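Local coordinates for proline iminopeptidase-related protein (PDB 2YYS), which is of unknown function but belongs to the S33 peptidase family of alpha/beta hydrolases, and so may have peptidase activity, at residues Val17-Pro22 / Arg54-Asp59; Leu100-Gly105 / Gly254-Ile259; Tyr222-Glu227 / Glu267-Ala272. One frame throughout, in Å; residues are numbered along the deposited sequence.

Contact 1. Residues Val17-Pro22 / Arg54-Asp59; sequences VEDVGP and RVVYFD
E18 and Y57 pair across two neighbouring antiparallel strands, exchanging two backbone hydrogen bonds: E18 N gives to Y57 O over 2.8 Å, almost straight, while Y57 N gives to E18 O over 2.9 Å, more bent at 142°. Two residues further on the pattern recurs. V20 N donates to V55 O, and V55 N donates to V20 O over 2.7 Å. The CA hydrogens of V17, V56 and R54 lie near Y57 O, E18 O and V20 O, a weaker supplement to the N-H donors.

Diagonally across the strands, D19 and R54 form a side-on salt bridge, with R54 just before V55. R54 NE reaches D19 OD1 at 3.0 Å, and R54 NH2 reaches D19 OD2 at 2.9 Å, each oxygen being met on its syn side. The planes of carboxylate and guanidinium are only 12° apart. R54 is fully extended out to NE, which carries the guanidinium as far as D19, where its NE/NH2 edge faces the carboxylate. R2 makes a second salt bridge with D19 OD2, so two arginines share the carboxylate. E18 looks outside the pair for its polar partners, OE1 to R43 and OE2 to Y16.

The apolar groups divide between the faces. V17 CG1 meets V56 CG1 at 3.9 Å on the side of D19, where L88 of helix 78-91 packs on both valines and on F58. On the other side V20 CG2 comes near the rim of the Y57 ring at CD2, 4.2 Å away, and V55 CG1 lies over one face of that ring. This regular antiparallel pairing joins strand 14-20 to strand 54-58, the junction at which the N-terminal antiparallel part of the alpha/beta-hydrolase sheet meets its parallel part.

Contact 2. Residues Leu100-Gly105 / Gly254-Ile259; sequences LAHGFG and GHYLWI
With CG of H102 turned opposite its own backbone nitrogen (chi1 -177°) and that of H255 turned likewise (chi1 -166°), the two imidazoles are carried toward each other, one from strand 97-102 and the other from the loop before helix 257-260. W258 has its CG lying between backbone N and carbonyl carbon, and this swings the indole in from the other direction.

H102 rests against a face of H255: its NE2 lies 3.4 Å above the ring, over the centre, and its CE1 comes to 3.1 Å from H255 NE2. The planes are inclined by 33°, and no hydrogen bond links the two NE2 atoms. Instead H102 NE2 donates to the backbone oxygen of H255, 3.0 Å away, along a fairly straight N-H. The H255 oxygen lies close to the H102 ring plane, while NE2 stands above the plane of the carbonyl.

The tight turn after H102 occupies the place of the nucleophile elbow of alpha/beta hydrolases, a sharp strand-turn-helix in which serine is usual. Here G103 appears to take that position, with positive phi in a type II' turn closed by G105 N to H102 O, and its CA lies 4.0 Å from H255 CE1. H255, whose ND1 is bonded to D229, probably corresponds to the triad histidine of relatives; whether this version hydrolyses anything is not established.

Changing H102 to an alanine would probably leave the H255 oxygen without its imidazole donor and open a gap between the H255 ring and W258.

H102, H255, Y256 and W258 form an aromatic cluster. W258 presents the edge of its six-membered ring to a face of H102, CH2 standing 4.0 Å above the centre of the imidazole. Y256, at the N-cap position of helix 257-260, adds CE1 at 3.9 Å from H102 CE1.

Contact 3. Residues Tyr222-Glu227 / Glu267-Ala272; sequences YVLVGE and EAFKEA
Strand 222-226 and helix 267-272 run in nearly opposite directions, their axes 170° apart and 9.4 Å from each other at closest approach. That spacing leaves room for one layer of side chains, and strand alternation decides which residues enter it: Y222 and L224 point at the helix, while V223 between them points away.

Y222 meets the helix with the flat of its ring. A272 CA sits over one face, 3.9 Å from the ring centroid and close to the normal, a CH-pi contact, and the methyl CB of A272 comes to 3.5 Å from Y222 CD2. The first torsion of the tyrosine, chi1 -117°, lies off the staggered positions, and this turn lays the ring across the alanine. Beyond it, Y222 OH reaches the aliphatic part of E271, 3.5 Å from CG; the carboxylate of E271 itself is claimed by R248 through a salt bridge.

L224 fills the next space along the strand by splitting its two methyls. CD1 leans on A272 CB at 4.0 Å. CD2 goes deeper among the helix atoms, 3.8 Å from F269 CA, and meets the edge of the F269 ring at F269 CD1, 4.0 Å away, with A268 CB also beside it. No hydrogen bond crosses the interface. Small alanines at 268 and 272, one turn apart, let the strand side chains come close to the helix backbone. F269 and A272 also touch I123 on strand 119-125, so the helix spans more than one strand. This is the layered alpha/beta packing of the alpha/beta-hydrolase fold, in which helix 262-274, following the last strand, folds back over one face of the parallel sheet.

In the fold
All three contacts build on one central sheet. Contact 1 lies toward its N-terminal edge, with centres about 18 Å from contact 2 and 21 Å from contact 3, and touches neither. Contacts 2 and 3 are about 10 Å apart between centres and do touch: L257 CD1 packs 3.6 Å from V225 C, and L100 CD1 lies 4.1 Å from F269 CZ. Their segments alternate along the chain, helix 257-260 leading into helix 262-274. The probable counterpart of relatives' catalytic centre lies at contact 2; D229, the partner of H255, follows closely after strand 221-226 of contact 3. A glycerol, probably from crystallisation, lies instead about 4 Å from the D19 side chain in contact 1.

Contact 1. Residues Val17-Pro22 / Arg54-Asp59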
loop_
_atom_site.group_PDB
_atom_site.type_symbol
_atom_site.label_atom_id
_atom_site.label_comp_id
_atom_site.label_asym_id
_atom_site.label_seq_id
_atom_site.Cartn_x
_atom_site.Cartn_y
_atom_site.Cartn_z
ATOM N N VAL A 17 1.234 12.050 11.048
ATOM C CA VAL A 17 0.200 12.416 10.099
ATOM C C VAL A 17 0.594 13.682 9.361
ATOM O O VAL A 17 1.079 14.633 9.973
ATOM C CB VAL A 17 -1.155 12.640 10.833
ATOM C CG1 VAL A 17 -2.217 13.145 9.888
ATOM C CG2 VAL A 17 -1.622 11.342 11.492
ATOM N N GLU A 18 0.405 13.673 8.045
ATOM C CA GLU A 18 0.498 14.865 7.205
ATOM C C GLU A 18 -0.859 15.054 6.539
ATOM O O GLU A 18 -1.242 14.310 5.632
ATOM C CB GLU A 18 1.596 14.728 6.154
ATOM C CG GLU A 18 2.953 14.333 6.729
ATOM C CD GLU A 18 4.016 14.083 5.664
ATOM O OE1 GLU A 18 3.648 13.825 4.506
ATOM O OE2 GLU A 18 5.228 14.126 5.999
ATOM N N ASP A 19 -1.581 16.042 7.041
ATOM C CA ASP A 19 -2.920 16.382 6.632
ATOM C C ASP A 19 -2.802 17.565 5.682
ATOM O O ASP A 19 -2.556 18.698 6.102
ATOM C CB ASP A 19 -3.709 16.716 7.900
ATOM C CG ASP A 19 -5.139 17.101 7.638
ATOM O OD1 ASP A 19 -5.602 17.102 6.476
ATOM O OD2 ASP A 19 -5.879 17.439 8.581
ATOM N N VAL A 20 -3.006 17.301 4.398
ATOM C CA VAL A 20 -2.616 18.222 3.332
ATOM C C VAL A 20 -3.783 18.581 2.423
ATOM O O VAL A 20 -4.570 17.717 2.064
ATOM C CB VAL A 20 -1.510 17.557 2.490
ATOM C CG1 VAL A 20 -1.113 18.396 1.329
ATOM C CG2 VAL A 20 -0.289 17.285 3.372
ATOM N N GLY A 21 -3.872 19.846 2.018
ATOM C CA GLY A 21 -4.919 20.296 1.112
ATOM C C GLY A 21 -6.108 20.932 1.824
ATOM O O GLY A 21 -6.141 20.992 3.051
ATOM N N PRO A 22 -7.078 21.428 1.052
ATOM C CA PRO A 22 -8.228 22.149 1.617
ATOM C C PRO A 22 -8.960 21.317 2.668
ATOM O O PRO A 22 -9.282 20.166 2.414
ATOM C CB PRO A 22 -9.133 22.436 0.404
ATOM C CG PRO A 22 -8.471 21.885 -0.795
ATOM C CD PRO A 22 -7.131 21.325 -0.417
ATOM N N ARG A 54 -8.281 16.767 0.079
ATOM C CA ARG A 54 -7.667 16.720 1.387
ATOM C C ARG A 54 -7.050 15.339 1.518
ATOM O O ARG A 54 -7.762 14.332 1.556
ATOM C CB ARG A 54 -8.704 16.932 2.473
ATOM C CG ARG A 54 -8.132 16.929 3.870
ATOM C CD ARG A 54 -9.166 17.151 4.910
ATOM N NE ARG A 54 -8.612 17.151 6.250
ATOM C CZ ARG A 54 -9.333 17.258 7.348
ATOM N NH1 ARG A 54 -10.651 17.372 7.278
ATOM N NH2 ARG A 54 -8.741 17.253 8.525
ATOM N N VAL A 55 -5.726 15.285 1.574
ATOM C CA VAL A 55 -5.017 14.024 1.604
ATOM C C VAL A 55 -4.337 13.836 2.964
ATOM O O VAL A 55 -3.546 14.674 3.413
ATOM C CB VAL A 55 -3.964 13.946 0.497
ATOM C CG1 VAL A 55 -3.423 12.538 0.396
ATOM C CG2 VAL A 55 -4.545 14.384 -0.818
ATOM N N VAL A 56 -4.637 12.712 3.590
ATOM C CA VAL A 56 -4.073 12.374 4.879
ATOM C C VAL A 56 -3.038 11.275 4.651
ATOM O O VAL A 56 -3.382 10.084 4.500
ATOM C CB VAL A 56 -5.185 11.924 5.849
ATOM C CG1 VAL A 56 -4.615 11.627 7.220
ATOM C CG2 VAL A 56 -6.242 12.988 5.943
ATOM N N TYR A 57 -1.781 11.686 4.543
ATOM C CA TYR A 57 -0.672 10.747 4.517
ATOM C C TYR A 57 -0.347 10.430 5.960
ATOM O O TYR A 57 -0.284 11.323 6.791
ATOM C CB TYR A 57 0.566 11.324 3.810
ATOM C CG TYR A 57 0.315 11.891 2.429
ATOM C CD1 TYR A 57 0.407 11.096 1.299
ATOM C CD2 TYR A 57 0.010 13.236 2.254
ATOM C CE1 TYR A 57 0.186 11.627 0.026
ATOM C CE2 TYR A 57 -0.210 13.770 1.001
ATOM C CZ TYR A 57 -0.121 12.962 -0.114
ATOM O OH TYR A 57 -0.355 13.506 -1.366
ATOM N N PHE A 58 -0.195 9.158 6.277
ATOM C CA PHE A 58 0.238 8.789 7.608
ATOM C C PHE A 58 1.088 7.545 7.614
ATOM O O PHE A 58 1.017 6.712 6.699
ATOM C CB PHE A 58 -0.953 8.679 8.576
ATOM C CG PHE A 58 -1.855 7.499 8.341
ATOM C CD1 PHE A 58 -1.786 6.391 9.164
ATOM C CD2 PHE A 58 -2.833 7.535 7.355
ATOM C CE1 PHE A 58 -2.629 5.315 8.976
ATOM C CE2 PHE A 58 -3.691 6.453 7.158
ATOM C CZ PHE A 58 -3.594 5.346 7.965
ATOM N N ASP A 59 1.929 7.454 8.638
ATOM C CA ASP A 59 2.688 6.263 8.889
ATOM C C ASP A 59 1.907 5.446 9.909
ATOM O O ASP A 59 1.445 5.970 10.921
ATOM C CB ASP A 59 4.075 6.591 9.436
ATOM C CG ASP A 59 4.973 7.246 8.423
ATOM O OD1 ASP A 59 4.531 7.513 7.279
ATOM O OD2 ASP A 59 6.158 7.540 8.699
#

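Contact 2. Residues Leu100-Gly105 / Gly254-Ile259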
loop_
_atom_site.group_PDB
_atom_site.type_symbol
_atom_site.label_atom_id
_atom_site.label_comp_id
_atom_site.label_asym_id
_atom_site.label_seq_id
_atom_site.Cartn_x
_atom_site.Cartn_y
_atom_site.Cartn_z
ATOM N N LEU A 100 -6.303 5.557 -0.996
ATOM C CA LEU A 100 -5.210 5.229 -1.898
ATOM C C LEU A 100 -4.306 4.267 -1.156
ATOM O O LEU A 100 -3.842 4.591 -0.065
ATOM C CB LEU A 100 -4.410 6.474 -2.267
ATOM C CG LEU A 100 -5.159 7.699 -2.767
ATOM C CD1 LEU A 100 -4.167 8.833 -3.010
ATOM C CD2 LEU A 100 -5.937 7.407 -4.033
ATOM N N ALA A 101 -4.052 3.094 -1.739
ATOM C CA ALA A 101 -3.226 2.065 -1.118
ATOM C C ALA A 101 -2.086 1.625 -2.026
ATOM O O ALA A 101 -2.198 1.683 -3.251
ATOM C CB ALA A 101 -4.072 0.858 -0.764
ATOM N N HIS A 102 -1.003 1.149 -1.420
ATOM C CA HIS A 102 0.132 0.614 -2.149
ATOM C C HIS A 102 0.632 -0.667 -1.475
ATOM O O HIS A 102 0.797 -0.720 -0.261
ATOM C CB HIS A 102 1.247 1.654 -2.216
ATOM C CG HIS A 102 2.432 1.214 -3.017
ATOM N ND1 HIS A 102 3.690 1.105 -2.472
ATOM C CD2 HIS A 102 2.550 0.856 -4.318
ATOM C CE1 HIS A 102 4.536 0.703 -3.405
ATOM N NE2 HIS A 102 3.872 0.553 -4.537
ATOM N N GLY A 103 0.864 -1.707 -2.271
ATOM C CA GLY A 103 1.375 -2.966 -1.758
ATOM C C GLY A 103 0.443 -3.583 -0.734
ATOM O O GLY A 103 -0.755 -3.711 -0.995
ATOM N N PHE A 104 0.999 -3.933 0.429
ATOM C CA PHE A 104 0.246 -4.487 1.546
ATOM C C PHE A 104 -0.868 -3.563 2.020
ATOM O O PHE A 104 -1.856 -4.023 2.569
ATOM C CB PHE A 104 1.173 -4.800 2.726
ATOM C CG PHE A 104 0.469 -5.432 3.897
ATOM C CD1 PHE A 104 -0.231 -6.619 3.743
ATOM C CD2 PHE A 104 0.478 -4.824 5.132
ATOM C CE1 PHE A 104 -0.894 -7.191 4.825
ATOM C CE2 PHE A 104 -0.171 -5.386 6.209
ATOM C CZ PHE A 104 -0.854 -6.563 6.062
ATOM N N GLY A 105 -0.696 -2.260 1.819
ATOM C CA GLY A 105 -1.753 -1.303 2.065
ATOM C C GLY A 105 -3.095 -1.734 1.495
ATOM O O GLY A 105 -4.135 -1.386 2.048
ATOM N N GLY A 254 7.695 -1.101 -12.561
ATOM C CA GLY A 254 7.811 -1.993 -11.428
ATOM C C GLY A 254 6.889 -1.540 -10.312
ATOM O O GLY A 254 5.836 -0.954 -10.563
ATOM N N HIS A 255 7.316 -1.788 -9.079
ATOM C CA HIS A 255 6.509 -1.549 -7.882
ATOM C C HIS A 255 6.280 -0.065 -7.595
ATOM O O HIS A 255 5.180 0.325 -7.199
ATOM C CB HIS A 255 7.173 -2.243 -6.689
ATOM C CG HIS A 255 6.297 -2.356 -5.480
ATOM N ND1 HIS A 255 5.033 -2.906 -5.519
ATOM C CD2 HIS A 255 6.513 -1.994 -4.191
ATOM C CE1 HIS A 255 4.507 -2.870 -4.305
ATOM N NE2 HIS A 255 5.383 -2.321 -3.483
ATOM N N TYR A 256 7.315 0.751 -7.793
ATOM C CA TYR A 256 7.181 2.201 -7.739
ATOM C C TYR A 256 6.906 2.689 -9.144
ATOM O O TYR A 256 7.736 3.287 -9.818
ATOM C CB TYR A 256 8.410 2.841 -7.089
ATOM C CG TYR A 256 8.537 2.360 -5.677
ATOM C CD1 TYR A 256 7.872 2.995 -4.634
ATOM C CD2 TYR A 256 9.243 1.215 -5.391
ATOM C CE1 TYR A 256 7.959 2.510 -3.328
ATOM C CE2 TYR A 256 9.328 0.725 -4.115
ATOM C CZ TYR A 256 8.698 1.372 -3.084
ATOM O OH TYR A 256 8.818 0.843 -1.823
ATOM N N LEU A 257 5.688 2.425 -9.575
ATOM C CA LEU A 257 5.368 2.521 -10.981
ATOM C C LEU A 257 5.380 3.961 -11.506
ATOM O O LEU A 257 5.641 4.181 -12.694
ATOM C CB LEU A 257 4.084 1.734 -11.300
ATOM C CG LEU A 257 2.728 2.172 -10.756
ATOM C CD1 LEU A 257 1.617 1.373 -11.399
ATOM C CD2 LEU A 257 2.646 1.982 -9.244
ATOM N N TRP A 258 5.165 4.932 -10.618
ATOM C CA TRP A 258 5.186 6.342 -10.987
ATOM C C TRP A 258 6.618 6.853 -11.253
ATOM O O TRP A 258 6.800 7.837 -11.951
ATOM C CB TRP A 258 4.492 7.199 -9.904
ATOM C CG TRP A 258 5.040 6.977 -8.537
ATOM C CD1 TRP A 258 6.100 7.620 -7.975
ATOM C CD2 TRP A 258 4.587 6.023 -7.566
ATOM N NE1 TRP A 258 6.334 7.126 -6.713
ATOM C CE2 TRP A 258 5.414 6.152 -6.434
ATOM C CE3 TRP A 258 3.555 5.081 -7.529
ATOM C CZ2 TRP A 258 5.254 5.361 -5.291
ATOM C CZ3 TRP A 258 3.398 4.290 -6.394
ATOM C CH2 TRP A 258 4.240 4.437 -5.293
ATOM N N ILE A 259 7.616 6.191 -10.672
ATOM C CA ILE A 259 9.020 6.485 -10.935
ATOM C C ILE A 259 9.469 5.924 -12.295
ATOM O O ILE A 259 10.141 6.606 -13.064
ATOM C CB ILE A 259 9.897 5.887 -9.816
ATOM C CG1 ILE A 259 9.639 6.604 -8.486
ATOM C CG2 ILE A 259 11.385 5.953 -10.185
ATOM C CD1 ILE A 259 10.483 6.058 -7.329
#

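Contact 3. Residues Tyr222-Glu227 / Glu267-Ala272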
loop_
_atom_site.group_PDB
_atom_site.type_symbol
_atom_site.label_atom_id
_atom_site.label_comp_id
_atom_site.label_asym_id
_atom_site.label_seq_id
_atom_site.Cartn_x
_atom_site.Cartn_y
_atom_site.Cartn_z
ATOM N N TYR A 222 -10.285 0.824 -8.329
ATOM C CA TYR A 222 -9.395 0.757 -9.485
ATOM C C TYR A 222 -8.096 0.085 -9.070
ATOM O O TYR A 222 -7.609 0.299 -7.961
ATOM C CB TYR A 222 -9.068 2.170 -9.987
ATOM C CG TYR A 222 -9.544 2.499 -11.383
ATOM C CD1 TYR A 222 -10.899 2.682 -11.638
ATOM C CD2 TYR A 222 -8.635 2.650 -12.449
ATOM C CE1 TYR A 222 -11.358 3.001 -12.916
ATOM C CE2 TYR A 222 -9.081 2.967 -13.747
ATOM C CZ TYR A 222 -10.453 3.142 -13.973
ATOM O OH TYR A 222 -10.942 3.461 -15.234
ATOM N N VAL A 223 -7.532 -0.700 -9.973
ATOM C CA VAL A 223 -6.249 -1.330 -9.765
ATOM C C VAL A 223 -5.277 -0.788 -10.811
ATOM O O VAL A 223 -5.557 -0.823 -12.005
ATOM C CB VAL A 223 -6.334 -2.863 -9.880
ATOM C CG1 VAL A 223 -4.958 -3.481 -9.748
ATOM C CG2 VAL A 223 -7.287 -3.436 -8.819
ATOM N N LEU A 224 -4.153 -0.272 -10.330
ATOM C CA LEU A 224 -3.045 0.192 -11.163
ATOM C C LEU A 224 -1.818 -0.579 -10.750
ATOM O O LEU A 224 -1.498 -0.642 -9.565
ATOM C CB LEU A 224 -2.753 1.674 -10.925
ATOM C CG LEU A 224 -3.477 2.742 -11.728
ATOM C CD1 LEU A 224 -4.955 2.670 -11.518
ATOM C CD2 LEU A 224 -2.955 4.122 -11.323
ATOM N N VAL A 225 -1.112 -1.142 -11.718
ATOM C CA VAL A 225 0.034 -1.983 -11.416
ATOM C C VAL A 225 1.051 -1.960 -12.554
ATOM O O VAL A 225 0.706 -1.750 -13.710
ATOM C CB VAL A 225 -0.444 -3.429 -11.117
ATOM C CG1 VAL A 225 -1.044 -4.075 -12.362
ATOM C CG2 VAL A 225 0.678 -4.284 -10.542
ATOM N N GLY A 226 2.312 -2.187 -12.221
ATOM C CA GLY A 226 3.362 -2.224 -13.226
ATOM C C GLY A 226 3.451 -3.618 -13.801
ATOM O O GLY A 226 3.427 -4.593 -13.067
ATOM N N GLU A 227 3.557 -3.717 -15.113
ATOM C CA GLU A 227 3.732 -5.011 -15.778
ATOM C C GLU A 227 4.931 -5.802 -15.276
ATOM O O GLU A 227 4.916 -7.042 -15.270
ATOM C CB GLU A 227 3.913 -4.756 -17.262
ATOM C CG GLU A 227 4.043 -5.982 -18.132
ATOM C CD GLU A 227 4.403 -5.557 -19.542
ATOM O OE1 GLU A 227 5.571 -5.080 -19.745
ATOM O OE2 GLU A 227 3.480 -5.639 -20.398
ATOM N N GLU A 267 -1.501 9.475 -16.582
ATOM C CA GLU A 267 -2.711 9.202 -17.348
ATOM C C GLU A 267 -3.625 8.199 -16.613
ATOM O O GLU A 267 -4.820 8.445 -16.462
ATOM C CB GLU A 267 -2.335 8.691 -18.749
ATOM C CG GLU A 267 -3.467 8.073 -19.560
ATOM C CD GLU A 267 -2.999 7.585 -20.935
ATOM O OE1 GLU A 267 -2.077 6.725 -21.013
ATOM O OE2 GLU A 267 -3.557 8.067 -21.943
ATOM N N ALA A 268 -3.063 7.085 -16.154
ATOM C CA ALA A 268 -3.864 6.053 -15.496
ATOM C C ALA A 268 -4.388 6.528 -14.145
ATOM O O ALA A 268 -5.519 6.242 -13.785
ATOM C CB ALA A 268 -3.065 4.775 -15.332
ATOM N N PHE A 269 -3.573 7.268 -13.405
ATOM C CA PHE A 269 -3.956 7.700 -12.063
ATOM C C PHE A 269 -5.064 8.748 -12.137
ATOM O O PHE A 269 -6.029 8.681 -11.370
ATOM C CB PHE A 269 -2.741 8.224 -11.293
ATOM C CG PHE A 269 -2.967 8.388 -9.816
ATOM C CD1 PHE A 269 -3.482 7.353 -9.052
ATOM C CD2 PHE A 269 -2.648 9.581 -9.186
ATOM C CE1 PHE A 269 -3.679 7.504 -7.693
ATOM C CE2 PHE A 269 -2.850 9.738 -7.820
ATOM C CZ PHE A 269 -3.358 8.694 -7.075
ATOM N N LYS A 270 -4.940 9.685 -13.082
ATOM C CA LYS A 270 -5.964 10.706 -13.294
ATOM C C LYS A 270 -7.290 10.084 -13.706
ATOM O O LYS A 270 -8.343 10.535 -13.281
ATOM C CB LYS A 270 -5.521 11.730 -14.344
ATOM C CG LYS A 270 -4.529 12.777 -13.816
ATOM C CD LYS A 270 -4.133 13.773 -14.913
ATOM C CE LYS A 270 -4.059 15.202 -14.396
ATOM N NZ LYS A 270 -3.503 16.125 -15.439
ATOM N N GLU A 271 -7.239 9.050 -14.530
ATOM C CA GLU A 271 -8.439 8.318 -14.902
ATOM C C GLU A 271 -9.057 7.660 -13.652
ATOM O O GLU A 271 -10.259 7.754 -13.433
ATOM C CB GLU A 271 -8.102 7.277 -15.985
ATOM C CG GLU A 271 -9.221 6.303 -16.321
ATOM C CD GLU A 271 -8.837 5.285 -17.390
ATOM O OE1 GLU A 271 -7.711 4.725 -17.339
ATOM O OE2 GLU A 271 -9.673 5.033 -18.287
ATOM N N ALA A 272 -8.227 7.010 -12.834
ATOM C CA ALA A 272 -8.693 6.353 -11.605
ATOM C C ALA A 272 -9.356 7.348 -10.636
ATOM O O ALA A 272 -10.407 7.063 -10.073
ATOM C CB ALA A 272 -7.536 5.632 -10.910
#